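Local coordinates for HpcH/HpaI aldolase/citrate lyase family protein (Burkholderia cenocepacia, PDB 4MF4) that is of unknown function but belongs to the HpcH/HpaI aldolase/citrate lyase family and folds as a TIM barrel of eight parallel strands, at residues G100-M105 with N156-V161; T13-Q18 with P78-V83; R88-V93 with V119-F124; L51-E56 with S67-I72; V183-V188 with Y244-V249. One frame throughout, in Å; residues are numbered along the deposited sequence. Where two conformers were deposited one is given.

Contact 1. Residues G100-M105 with N156-V161; sequences GARTLM and NAQVAV
R102 and L104, which flank T103, both bond to A160 in the hydrogen-bond pattern of neighbouring parallel strands. A160 N donates to R102 O at 2.8 Å, and L104 N donates to A160 O at 3.0 Å; both bonds are nearly straight, 167° and 170° at the hydrogen. T103 pairs with A160, their CA atoms 4.6 Å apart, and L104 pairs with V161. These are the first rungs between strands 103-106 and 160-165, the fourth and fifth of the closed barrel. The same two carbonyls also receive CA-H...O contacts, R102 O from V159 CA at 3.3 Å and A160 O from T103 CA at 3.4 Å.

The paired residues divide between the two faces of the sheet. T103 and A160 look into the barrel, where T103 lays both branches against A160 CB, OG1 at 3.9 Å and CG2 at 4.0 Å. With OG1 anti to the carbonyl carbon (chi1 -56°), the hydroxyl is placed to accept from N14 ND2. On the outer face L104 packs against V93 and L97 of helix 90-98, while V161 meets T122. Ahead of the strands, R102 and Q158 run side by side in the same direction, NH1 of R102 lying 3.9 Å from CB of Q158 at an oblique angle to the guanidinium plane.

The chemistry thus changes along the contact: buried main-chain groups are satisfied by the ladder, whereas ahead of the strands N14 ND2 donates to Q158 O, tying the N-terminal segment to the end of the barrel where the strands begin.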
# COMPACT_ATOMS: atom_id res chain seq x y z
N GLY A 100 11.22 -3.33 16.32
CA GLY A 100 12.55 -3.87 16.48
C GLY A 100 13.67 -2.86 16.38
O GLY A 100 14.81 -3.27 16.35
N ALA A 101 13.39 -1.56 16.39
CA ALA A 101 14.48 -0.61 16.35
C ALA A 101 15.06 -0.59 17.76
O ALA A 101 14.32 -0.45 18.72
CB ALA A 101 13.99 0.78 15.93
N ARG A 102 16.37 -0.75 17.88
CA ARG A 102 17.02 -0.78 19.20
C ARG A 102 17.85 0.47 19.48
O ARG A 102 18.41 0.62 20.58
CB ARG A 102 17.91 -2.03 19.33
CG ARG A 102 17.12 -3.31 19.18
CD ARG A 102 17.91 -4.56 19.60
NE ARG A 102 19.05 -4.78 18.72
CZ ARG A 102 19.94 -5.76 18.89
NH1 ARG A 102 19.86 -6.61 19.92
NH2 ARG A 102 20.93 -5.89 18.03
N THR A 103 17.97 1.35 18.49
CA THR A 103 18.61 2.64 18.72
C THR A 103 17.62 3.72 18.24
O THR A 103 17.17 3.71 17.09
CB THR A 103 19.96 2.77 17.99
OG1 THR A 103 20.85 1.70 18.37
CG2 THR A 103 20.59 4.10 18.29
N LEU A 104 17.27 4.62 19.14
CA LEU A 104 16.29 5.65 18.87
C LEU A 104 16.90 7.02 19.02
O LEU A 104 17.71 7.25 19.96
CB LEU A 104 15.16 5.54 19.86
CG LEU A 104 14.22 4.37 19.76
CD1 LEU A 104 13.02 4.62 20.67
CD2 LEU A 104 13.82 4.11 18.33
N MET A 105 16.56 7.92 18.10
CA MET A 105 16.93 9.31 18.20
C MET A 105 15.69 10.14 18.54
O MET A 105 14.66 10.04 17.87
CB MET A 105 17.55 9.83 16.90
CG MET A 105 18.08 11.26 17.05
SD MET A 105 18.83 11.93 15.57
CE MET A 105 19.96 10.64 15.11
N ASN A 156 16.28 -4.31 27.81
CA ASN A 156 16.72 -2.98 28.28
C ASN A 156 18.18 -2.73 27.96
O ASN A 156 18.55 -1.63 27.55
CB ASN A 156 16.48 -2.75 29.79
CG ASN A 156 15.03 -2.45 30.14
OD1 ASN A 156 14.10 -2.35 29.28
ND2 ASN A 156 14.80 -2.31 31.44
N ALA A 157 19.02 -3.75 28.16
CA ALA A 157 20.48 -3.63 27.98
C ALA A 157 20.91 -3.30 26.55
O ALA A 157 21.99 -2.79 26.35
CB ALA A 157 21.18 -4.94 28.44
N GLN A 158 20.05 -3.59 25.56
CA GLN A 158 20.40 -3.40 24.17
C GLN A 158 19.77 -2.17 23.53
O GLN A 158 20.01 -1.92 22.36
CB GLN A 158 20.09 -4.64 23.33
CG GLN A 158 20.79 -5.93 23.79
CD GLN A 158 22.25 -5.72 24.10
OE1 GLN A 158 22.95 -5.02 23.39
NE2 GLN A 158 22.70 -6.31 25.19
N VAL A 159 18.97 -1.41 24.28
CA VAL A 159 18.36 -0.19 23.73
C VAL A 159 19.26 1.01 23.96
O VAL A 159 19.70 1.28 25.09
CB VAL A 159 16.98 0.09 24.35
CG1 VAL A 159 16.41 1.38 23.78
CG2 VAL A 159 16.03 -1.03 24.05
N ALA A 160 19.58 1.72 22.88
CA ALA A 160 20.37 2.94 22.94
C ALA A 160 19.55 4.19 22.65
O ALA A 160 18.66 4.17 21.81
CB ALA A 160 21.54 2.85 22.00
N VAL A 161 19.85 5.27 23.38
CA VAL A 161 19.12 6.52 23.26
C VAL A 161 20.09 7.62 22.81
O VAL A 161 21.12 7.88 23.43
CB VAL A 161 18.43 6.90 24.57
CG1 VAL A 161 17.82 8.30 24.51
CG2 VAL A 161 17.40 5.86 24.98

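Contact 2. Residues T13-Q18 with P78-V83; sequences TNSLKQ and PSEPVV
S15, at the first turn of helix 15-22, faces E80 at the start of strand 80-84, and the backbones come nearest at L16 and E80, whose CA atoms are 6.4 Å apart. The helix lies across the end of the TIM barrel where the strands begin, and the contact fastens its N-terminus to the third strand.

One carboxylate oxygen does most of the work. E80 OE2 accepts from S15 N at 3.0 Å, a bent bond of 144° arriving from above the carboxylate plane, and from S15 OG at 2.6 Å, which comes on the anti side. A chi1 of 71° tucks the serine hydroxyl between its own backbone N and carbonyl carbon, close enough to the amide for both donors to converge. The negative charge beside the helix start would suit the helix dipole, and R19 NH2 also bonds S15 OG.

N14 is the N-cap: its OD1 takes K17 N at 3.1 Å and 167°, the donor standing above the amide plane, with a weak second bond from L16 N. The ND2 end of this amide is bonded elsewhere, toward strands 103-106 and 160-165, so both ends of the amide are held.

Below the polar cluster the contact turns apolar. L16 CB rests on E80 CG at 3.8 Å, and the L16 side chain crosses that of V82 at about a right angle, L16 CD2 touching V82 CG2 at 3.6 Å.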
# COMPACT_ATOMS: atom_id res chain seq x y z
N THR A 13 23.25 -8.65 20.38
CA THR A 13 23.85 -7.44 20.93
C THR A 13 23.71 -6.27 19.96
O THR A 13 23.92 -6.44 18.77
CB THR A 13 25.34 -7.67 21.18
OG1 THR A 13 25.50 -8.96 21.75
CG2 THR A 13 25.92 -6.63 22.12
N ASN A 14 23.29 -5.13 20.48
CA ASN A 14 23.33 -3.86 19.77
C ASN A 14 24.78 -3.36 19.75
O ASN A 14 25.29 -2.87 20.76
CB ASN A 14 22.44 -2.86 20.52
CG ASN A 14 22.37 -1.52 19.83
OD1 ASN A 14 23.19 -1.23 18.96
ND2 ASN A 14 21.36 -0.71 20.20
N SER A 15 25.44 -3.53 18.61
CA SER A 15 26.85 -3.22 18.48
C SER A 15 27.08 -1.72 18.38
O SER A 15 28.19 -1.25 18.66
CB SER A 15 27.43 -3.92 17.24
OG SER A 15 26.98 -3.35 16.02
N LEU A 16 26.04 -0.98 17.97
CA LEU A 16 26.14 0.47 17.88
C LEU A 16 26.19 1.07 19.28
O LEU A 16 27.00 1.98 19.54
CB LEU A 16 24.98 1.08 17.08
CG LEU A 16 25.15 2.56 16.76
CD1 LEU A 16 26.33 2.79 15.83
CD2 LEU A 16 23.88 3.15 16.15
N LYS A 17 25.35 0.57 20.18
CA LYS A 17 25.39 1.00 21.57
C LYS A 17 26.74 0.70 22.21
O LYS A 17 27.30 1.54 22.93
CB LYS A 17 24.31 0.31 22.41
CG LYS A 17 24.11 0.93 23.77
CD LYS A 17 23.11 0.13 24.63
CE LYS A 17 22.89 0.78 26.01
NZ LYS A 17 21.72 0.21 26.75
N GLN A 18 27.24 -0.51 21.96
CA GLN A 18 28.47 -0.96 22.59
C GLN A 18 29.63 -0.08 22.12
O GLN A 18 30.43 0.41 22.94
CB GLN A 18 28.68 -2.45 22.31
CG GLN A 18 30.00 -3.02 22.78
CD GLN A 18 31.07 -2.93 21.70
OE1 GLN A 18 30.91 -3.50 20.61
NE2 GLN A 18 32.14 -2.21 21.98
N PRO A 78 26.68 -5.47 8.03
CA PRO A 78 26.81 -4.93 9.41
C PRO A 78 26.09 -3.61 9.81
O PRO A 78 26.10 -3.27 10.97
CB PRO A 78 28.34 -4.72 9.58
CG PRO A 78 28.97 -5.30 8.39
CD PRO A 78 27.95 -5.43 7.30
N SER A 79 25.50 -2.85 8.89
CA SER A 79 24.85 -1.56 9.28
C SER A 79 23.80 -1.67 10.41
O SER A 79 22.95 -2.52 10.38
CB SER A 79 24.18 -0.92 8.07
OG SER A 79 25.10 -0.69 6.99
N GLU A 80 23.86 -0.80 11.41
CA GLU A 80 22.92 -0.80 12.50
C GLU A 80 21.86 0.25 12.18
O GLU A 80 22.19 1.39 11.97
CB GLU A 80 23.65 -0.44 13.79
CG GLU A 80 24.53 -1.57 14.34
CD GLU A 80 23.77 -2.49 15.31
OE1 GLU A 80 22.59 -2.20 15.60
OE2 GLU A 80 24.39 -3.45 15.84
N PRO A 81 20.58 -0.13 12.12
CA PRO A 81 19.54 0.88 11.97
C PRO A 81 19.34 1.77 13.22
O PRO A 81 19.45 1.33 14.40
CB PRO A 81 18.25 0.06 11.71
CG PRO A 81 18.60 -1.34 12.00
CD PRO A 81 20.04 -1.47 12.38
N VAL A 82 19.06 3.03 12.93
CA VAL A 82 18.66 4.01 13.94
C VAL A 82 17.31 4.55 13.47
O VAL A 82 17.11 4.78 12.24
CB VAL A 82 19.71 5.14 13.98
CG1 VAL A 82 19.28 6.27 14.90
CG2 VAL A 82 21.09 4.59 14.40
N VAL A 83 16.37 4.75 14.40
CA VAL A 83 15.09 5.40 14.06
C VAL A 83 14.98 6.75 14.73
O VAL A 83 15.12 6.84 15.96
CB VAL A 83 13.86 4.49 14.41
CG1 VAL A 83 12.55 5.24 14.24
CG2 VAL A 83 13.84 3.25 13.53

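Contact 3. Residues R88-V93 with V119-F124; sequences REPWLV and VRLTRF
L121 of helix 112-121 is the wedge on which the whole contact turns, entering a notch formed by R88, P90 and V93 at the start of helix 90-98. Its two methyls divide the notch. CD1 lies 4.0 Å from V93 CG2 and equally near R88 CG, whereas CD2 sits 3.9 Å from P90 CG. V93, crossing the leucine at about a right angle, closes the inner side: its CG1 is 3.7 Å from L121 O and looser, 4.3 Å, against T122 CG2. Here the packing continues into the barrel wall, for V93 also meets F106 of strand 103-106.

The outer side is different. P90 is exposed to solvent, and R88 contributes only the hydrocarbon part of its chain, which then bends at chi3 (66°) and carries NE to H117 ND1.

T122 keeps its polar end out of the apolar notch. Its OG1 donates to V119 O at 2.8 Å, in the carbonyl plane and on a lone pair, and accepts from R123 NH1 at 2.8 Å. Across the two segments themselves, then, the contact is purely van der Waals; the polar link, R88 to H117, lies one turn back on helix 112-121, while the hydrogen bonds of T122 stay within its own turn and fix the side chain that backs V93.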
# COMPACT_ATOMS: atom_id res chain seq x y z
N ARG A 88 8.29 12.88 21.37
CA ARG A 88 8.49 12.07 22.55
C ARG A 88 7.14 11.67 23.15
O ARG A 88 6.83 12.06 24.26
CB ARG A 88 9.32 12.87 23.53
CG ARG A 88 10.14 12.03 24.46
CD ARG A 88 10.99 12.93 25.31
NE ARG A 88 10.18 13.72 26.20
CZ ARG A 88 9.96 15.01 26.09
NH1 ARG A 88 10.56 15.75 25.16
NH2 ARG A 88 9.18 15.58 26.99
N GLU A 89 6.32 10.94 22.39
CA GLU A 89 5.01 10.48 22.82
C GLU A 89 5.13 8.98 23.08
O GLU A 89 5.64 8.26 22.25
CB GLU A 89 3.95 10.68 21.74
CG GLU A 89 3.74 12.12 21.22
CD GLU A 89 3.17 13.08 22.25
OE1 GLU A 89 2.64 12.65 23.30
OE2 GLU A 89 3.27 14.31 22.01
N PRO A 90 4.63 8.51 24.23
CA PRO A 90 4.71 7.09 24.53
C PRO A 90 4.30 6.16 23.36
O PRO A 90 5.01 5.19 23.03
CB PRO A 90 3.76 6.92 25.73
CG PRO A 90 3.69 8.27 26.39
CD PRO A 90 4.01 9.30 25.33
N TRP A 91 3.17 6.45 22.71
CA TRP A 91 2.67 5.54 21.67
C TRP A 91 3.58 5.44 20.44
O TRP A 91 3.74 4.36 19.87
CB TRP A 91 1.22 5.89 21.27
CG TRP A 91 1.03 6.98 20.25
CD1 TRP A 91 0.90 8.32 20.50
CD2 TRP A 91 0.81 6.83 18.83
NE1 TRP A 91 0.68 9.02 19.32
CE2 TRP A 91 0.63 8.13 18.28
CE3 TRP A 91 0.77 5.74 17.98
CZ2 TRP A 91 0.35 8.34 16.94
CZ3 TRP A 91 0.53 5.95 16.63
CH2 TRP A 91 0.33 7.24 16.13
N LEU A 92 4.21 6.55 20.05
CA LEU A 92 5.18 6.56 18.94
C LEU A 92 6.48 5.78 19.27
O LEU A 92 7.03 5.08 18.44
CB LEU A 92 5.53 8.01 18.60
CG LEU A 92 4.39 8.78 17.97
CD1 LEU A 92 4.64 10.28 17.94
CD2 LEU A 92 4.12 8.24 16.55
N VAL A 93 6.94 5.91 20.49
CA VAL A 93 8.16 5.22 20.95
C VAL A 93 7.92 3.72 21.03
O VAL A 93 8.76 2.95 20.64
CB VAL A 93 8.63 5.77 22.31
CG1 VAL A 93 9.72 4.92 22.98
CG2 VAL A 93 9.11 7.20 22.14
N VAL A 119 14.43 8.45 27.97
CA VAL A 119 14.99 7.18 28.45
C VAL A 119 13.96 6.28 29.09
O VAL A 119 13.92 5.11 28.77
CB VAL A 119 16.17 7.38 29.45
CG1 VAL A 119 16.63 6.05 30.06
CG2 VAL A 119 17.36 8.02 28.75
N ARG A 120 13.15 6.81 30.01
CA ARG A 120 12.10 6.04 30.69
C ARG A 120 11.18 5.34 29.71
O ARG A 120 10.76 4.22 29.93
CB ARG A 120 11.22 6.94 31.58
CG ARG A 120 11.90 7.51 32.82
CD ARG A 120 10.93 8.43 33.58
NE ARG A 120 9.83 7.63 34.13
CZ ARG A 120 8.74 8.11 34.72
NH1 ARG A 120 8.53 9.41 34.81
NH2 ARG A 120 7.82 7.25 35.19
N LEU A 121 10.84 6.04 28.63
CA LEU A 121 9.94 5.53 27.62
C LEU A 121 10.53 4.33 26.92
O LEU A 121 9.78 3.52 26.40
CB LEU A 121 9.54 6.58 26.59
CG LEU A 121 8.68 7.76 27.02
CD1 LEU A 121 8.49 8.64 25.80
CD2 LEU A 121 7.31 7.38 27.59
N THR A 122 11.84 4.17 26.96
CA THR A 122 12.51 3.02 26.34
C THR A 122 12.84 1.83 27.24
O THR A 122 13.35 0.81 26.74
CB THR A 122 13.83 3.42 25.62
OG1 THR A 122 14.88 3.66 26.57
CG2 THR A 122 13.61 4.62 24.75
N ARG A 123 12.49 1.93 28.53
CA ARG A 123 12.87 0.92 29.52
C ARG A 123 11.64 0.20 30.11
O ARG A 123 10.70 0.82 30.54
CB ARG A 123 13.65 1.55 30.67
CG ARG A 123 15.02 2.16 30.31
CD ARG A 123 15.87 1.19 29.50
NE ARG A 123 17.30 1.49 29.50
CZ ARG A 123 17.96 2.17 28.56
NH1 ARG A 123 17.36 2.69 27.50
NH2 ARG A 123 19.28 2.32 28.68
N PHE A 124 11.68 -1.13 30.09
CA PHE A 124 10.82 -1.93 30.93
C PHE A 124 11.10 -1.66 32.41
O PHE A 124 12.27 -1.58 32.81
CB PHE A 124 11.07 -3.39 30.65
CG PHE A 124 10.60 -3.85 29.30
CD1 PHE A 124 9.35 -3.52 28.84
CD2 PHE A 124 11.42 -4.66 28.52
CE1 PHE A 124 8.91 -3.98 27.61
CE2 PHE A 124 10.99 -5.13 27.31
CZ PHE A 124 9.74 -4.78 26.84

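Contact 4. Residues L51-E56 with S67-I72; sequences LCIDME and SQLRAI
Q68 brings a primary amide into a contact otherwise made of hydrocarbon: its OE1 lies against I53, 4.0 Å from CG2 and 4.1 Å from CG1, with only aliphatic carbon facing it from the strand. The amide's other end is served elsewhere, NE2 donating to N60 OD1.

I53 is the central side chain. A chi1 of -60° sets its CG1 anti to the carbonyl carbon and sends CD1 out to the helix, where this one methyl touches three residues: L69 CD2 at 3.6 Å, Q68 CB at 3.8 Å and, more loosely, I72 CD1 at 4.3 Å. One turn further along the helix, L51 and I72 slide past each other in opposite directions, L51 CD1 reaching I72 CG1 at 4.0 Å. Segment 67-72 runs nearly antiparallel to strand residues 51-54, at 163°, so successive helical turns match alternate strand residues.

C52 and D54 turn the other way, into the barrel. D54 OD1 takes E56 N at 2.8 Å, an Asx turn that shapes the chain as it leaves the strand, and also forms a salt bridge with R84, while OD2 accepts from W31 NE1.

The contact is the first half of a beta-alpha-beta unit: strand 50-54 lies between strands 27-32 and 80-84, helix 62-73 covers it, Q68 and I72 lean on A40 of helix 37-43, and L69 reaches P81 of the following strand.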
# COMPACT_ATOMS: atom_id res chain seq x y z
N LEU A 51 22.44 3.40 9.68
CA LEU A 51 21.53 4.02 8.74
C LEU A 51 20.31 4.53 9.49
O LEU A 51 19.78 3.83 10.33
CB LEU A 51 21.06 3.02 7.68
CG LEU A 51 22.11 2.35 6.79
CD1 LEU A 51 21.50 1.24 5.94
CD2 LEU A 51 22.71 3.37 5.86
N CYS A 52 19.89 5.77 9.23
CA CYS A 52 18.78 6.37 10.02
C CYS A 52 17.47 6.44 9.24
O CYS A 52 17.42 7.08 8.20
CB CYS A 52 19.13 7.77 10.52
SG CYS A 52 17.89 8.40 11.67
N ILE A 53 16.46 5.75 9.74
CA ILE A 53 15.11 5.85 9.17
C ILE A 53 14.43 7.01 9.87
O ILE A 53 14.11 6.93 11.04
CB ILE A 53 14.32 4.54 9.36
CG1 ILE A 53 15.03 3.38 8.66
CG2 ILE A 53 12.88 4.65 8.83
CD1 ILE A 53 14.64 2.05 9.25
N ASP A 54 14.20 8.10 9.15
CA ASP A 54 13.65 9.32 9.78
C ASP A 54 12.10 9.32 9.78
O ASP A 54 11.53 9.22 8.74
CB ASP A 54 14.13 10.51 9.01
CG ASP A 54 13.75 11.82 9.66
OD1 ASP A 54 13.36 11.85 10.84
OD2 ASP A 54 14.00 12.85 8.99
N MET A 55 11.47 9.46 10.96
CA MET A 55 10.01 9.59 11.09
C MET A 55 9.62 11.05 11.31
O MET A 55 8.44 11.39 11.24
CB MET A 55 9.48 8.77 12.24
CG MET A 55 9.93 7.32 12.22
SD MET A 55 9.13 6.45 13.56
CE MET A 55 7.39 6.48 13.12
N GLU A 56 10.61 11.93 11.54
CA GLU A 56 10.28 13.31 11.88
C GLU A 56 10.12 14.13 10.63
O GLU A 56 9.10 14.80 10.46
CB GLU A 56 11.33 13.96 12.75
CG GLU A 56 10.88 15.32 13.25
CD GLU A 56 12.02 16.14 13.88
OE1 GLU A 56 13.19 15.80 13.76
OE2 GLU A 56 11.71 17.17 14.50
N SER A 67 9.09 -2.21 7.38
CA SER A 67 9.48 -2.67 6.05
C SER A 67 10.94 -2.27 5.68
O SER A 67 11.65 -3.04 5.00
CB SER A 67 8.46 -2.14 5.03
OG SER A 67 7.17 -2.70 5.30
N GLN A 68 11.38 -1.09 6.12
CA GLN A 68 12.78 -0.66 5.95
C GLN A 68 13.74 -1.42 6.89
O GLN A 68 14.87 -1.78 6.50
CB GLN A 68 12.95 0.82 6.07
CG GLN A 68 12.48 1.48 4.81
CD GLN A 68 12.28 2.96 4.98
OE1 GLN A 68 13.26 3.73 5.00
NE2 GLN A 68 11.02 3.37 5.10
N LEU A 69 13.32 -1.66 8.11
CA LEU A 69 14.14 -2.55 8.97
C LEU A 69 14.37 -3.93 8.36
O LEU A 69 15.47 -4.47 8.41
CB LEU A 69 13.55 -2.64 10.38
CG LEU A 69 13.60 -1.32 11.16
CD1 LEU A 69 12.85 -1.54 12.49
CD2 LEU A 69 15.01 -0.80 11.40
N ARG A 70 13.32 -4.52 7.82
CA ARG A 70 13.38 -5.84 7.23
C ARG A 70 14.26 -5.74 6.05
O ARG A 70 15.08 -6.64 5.82
CB ARG A 70 11.96 -6.31 6.81
CG ARG A 70 11.14 -6.93 7.91
CD ARG A 70 9.68 -7.04 7.49
NE ARG A 70 9.02 -7.69 8.56
CZ ARG A 70 7.84 -7.37 9.04
NH1 ARG A 70 7.12 -6.38 8.49
NH2 ARG A 70 7.41 -8.07 10.07
N ALA A 71 14.14 -4.66 5.29
CA ALA A 71 14.89 -4.54 4.05
C ALA A 71 16.41 -4.43 4.33
O ALA A 71 17.22 -5.03 3.65
CB ALA A 71 14.42 -3.33 3.24
N ILE A 72 16.78 -3.64 5.31
CA ILE A 72 18.17 -3.54 5.75
C ILE A 72 18.65 -4.91 6.32
O ILE A 72 19.73 -5.37 5.97
CB ILE A 72 18.34 -2.44 6.84
CG1 ILE A 72 18.17 -1.03 6.24
CG2 ILE A 72 19.70 -2.53 7.53
CD1 ILE A 72 17.83 -0.00 7.30

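Contact 5. Residues V183-V188 with Y244-V249; sequences VDCLFV and YRLITV
C185 begins the contact, with SG anti to its backbone N (chi1 -176°) and 4.0 Å from L246 CD2. The two strands are not partners in the sheet. Strand 225-230 runs between them, and the axes of 185-188 and 246-249 come no closer than 8.7 Å and diverge by 34°, so side chains must bridge the gap.

Two residues on, F187 spans it. Its ring comes to L246 and T248 edge first, crossing both at about a right angle. L246 CD2 is 4.1 Å from CD2 of the ring, and T248 OG1 lies in the ring plane, 3.5 Å from CZ. That hydroxyl is hydrogen-bonded to I228 O of the strand in between, which fixes the oxygen facing the aromatic rim. F187 also meets W31 and F229, and a bound 1,2-ethanediol lies about 4 Å from its side chain.

V188 closes the walk on the other face of the sheet. Its CG2 approaches the edge of the Y244 ring near CE1, at 4.3 Å, under helix 206-222, where M212 touches both residues. Y244 in turn packs edge-to-face with Y239.

Contacts over an intervening strand, made by C185 and F187 inside and by V188 outside, are what a closed, strongly curved sheet permits: L246 and T248 fill the interior from the eighth strand, C185 and F187 from the sixth, in the layered core of a TIM barrel.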
# COMPACT_ATOMS: atom_id res chain seq x y z
N VAL A 183 21.52 8.25 28.51
CA VAL A 183 21.83 9.03 27.31
C VAL A 183 23.13 8.50 26.72
O VAL A 183 24.19 8.63 27.32
CB VAL A 183 21.97 10.55 27.60
CG1 VAL A 183 22.62 11.30 26.43
CG2 VAL A 183 20.61 11.13 27.91
N ASP A 184 23.07 7.86 25.55
CA ASP A 184 24.28 7.22 24.97
C ASP A 184 24.96 8.13 23.94
O ASP A 184 26.10 7.88 23.56
CB ASP A 184 23.94 5.88 24.32
CG ASP A 184 23.22 4.91 25.27
OD1 ASP A 184 23.78 4.63 26.38
OD2 ASP A 184 22.10 4.46 24.94
N CYS A 185 24.29 9.19 23.48
CA CYS A 185 24.90 10.06 22.49
C CYS A 185 24.20 11.40 22.47
O CYS A 185 22.99 11.43 22.54
CB CYS A 185 24.72 9.42 21.11
SG CYS A 185 25.54 10.34 19.77
N LEU A 186 24.95 12.49 22.31
CA LEU A 186 24.36 13.80 22.11
C LEU A 186 24.43 14.07 20.63
O LEU A 186 25.52 13.97 20.06
CB LEU A 186 25.14 14.90 22.84
CG LEU A 186 25.35 14.76 24.33
CD1 LEU A 186 26.36 15.78 24.85
CD2 LEU A 186 24.03 14.84 25.05
N PHE A 187 23.32 14.45 19.99
CA PHE A 187 23.38 14.67 18.54
C PHE A 187 23.10 16.13 18.17
O PHE A 187 22.10 16.69 18.56
CB PHE A 187 22.39 13.73 17.86
CG PHE A 187 22.48 13.70 16.36
CD1 PHE A 187 21.77 14.60 15.61
CD2 PHE A 187 23.23 12.74 15.72
CE1 PHE A 187 21.80 14.54 14.24
CE2 PHE A 187 23.28 12.68 14.34
CZ PHE A 187 22.55 13.56 13.61
N VAL A 188 24.02 16.75 17.45
CA VAL A 188 23.83 18.12 16.93
C VAL A 188 23.26 18.14 15.50
O VAL A 188 23.87 17.60 14.56
CB VAL A 188 25.20 18.87 16.92
CG1 VAL A 188 25.02 20.30 16.43
CG2 VAL A 188 25.83 18.89 18.30
N TYR A 244 33.95 14.62 16.93
CA TYR A 244 32.67 14.01 16.81
C TYR A 244 32.86 12.53 16.42
O TYR A 244 33.73 12.21 15.60
CB TYR A 244 31.83 14.68 15.73
CG TYR A 244 31.35 16.06 16.06
CD1 TYR A 244 30.11 16.27 16.71
CD2 TYR A 244 32.13 17.17 15.74
CE1 TYR A 244 29.68 17.56 17.04
CE2 TYR A 244 31.70 18.44 16.04
CZ TYR A 244 30.48 18.64 16.69
OH TYR A 244 30.09 19.92 16.95
N ARG A 245 32.03 11.66 16.97
CA ARG A 245 32.05 10.21 16.67
C ARG A 245 30.90 9.71 15.75
O ARG A 245 31.14 9.03 14.72
CB ARG A 245 32.11 9.45 17.96
CG ARG A 245 33.47 9.65 18.65
CD ARG A 245 33.61 8.73 19.81
NE ARG A 245 33.59 7.36 19.31
CZ ARG A 245 32.98 6.35 19.91
NH1 ARG A 245 32.31 6.53 21.05
NH2 ARG A 245 33.01 5.16 19.35
N LEU A 246 29.65 10.09 16.05
CA LEU A 246 28.53 9.60 15.24
C LEU A 246 28.19 10.61 14.15
O LEU A 246 27.39 11.56 14.35
CB LEU A 246 27.32 9.34 16.12
CG LEU A 246 26.18 8.59 15.45
CD1 LEU A 246 26.37 7.08 15.60
CD2 LEU A 246 24.85 8.98 16.02
N ILE A 247 28.82 10.42 13.00
CA ILE A 247 28.81 11.43 11.95
C ILE A 247 27.93 10.95 10.79
O ILE A 247 28.19 9.88 10.24
CB ILE A 247 30.22 11.70 11.44
CG1 ILE A 247 31.08 12.28 12.57
CG2 ILE A 247 30.16 12.69 10.28
CD1 ILE A 247 32.53 12.49 12.21
N THR A 248 26.91 11.74 10.47
CA THR A 248 26.00 11.47 9.37
C THR A 248 26.59 12.11 8.12
O THR A 248 26.77 13.31 8.10
CB THR A 248 24.60 12.11 9.55
OG1 THR A 248 24.10 11.93 10.87
CG2 THR A 248 23.61 11.52 8.61
N VAL A 249 26.86 11.31 7.08
CA VAL A 249 27.39 11.79 5.80
C VAL A 249 26.22 12.10 4.87
O VAL A 249 25.96 11.39 3.88
CB VAL A 249 28.40 10.78 5.16
CG1 VAL A 249 29.13 11.40 4.00
CG2 VAL A 249 29.43 10.27 6.15

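How the contacts relate
Four of the contacts involve strands of the one closed parallel sheet; contact 3 joins two of the helices around it. Along the chain, contact 4 is nested within the loop closed by contact 2, contacts 3 and 1 then interleave, and contact 5 comes last. Contacts 1 and 2 lie closest, centres about 8 Å apart, on the neighbouring strands 103-106 and 80-84; contact 4 is about 12 Å from contact 2, through strand 50-54. Contact 5, on the sixth and eighth strands, is about 15 Å from contact 1, and V161 N bonds D184 OD2 between them. Contacts 3 and 4, about 18 Å apart, both touch the third subunit, so helices and loops around the barrel also join subunits of the six-chain assembly.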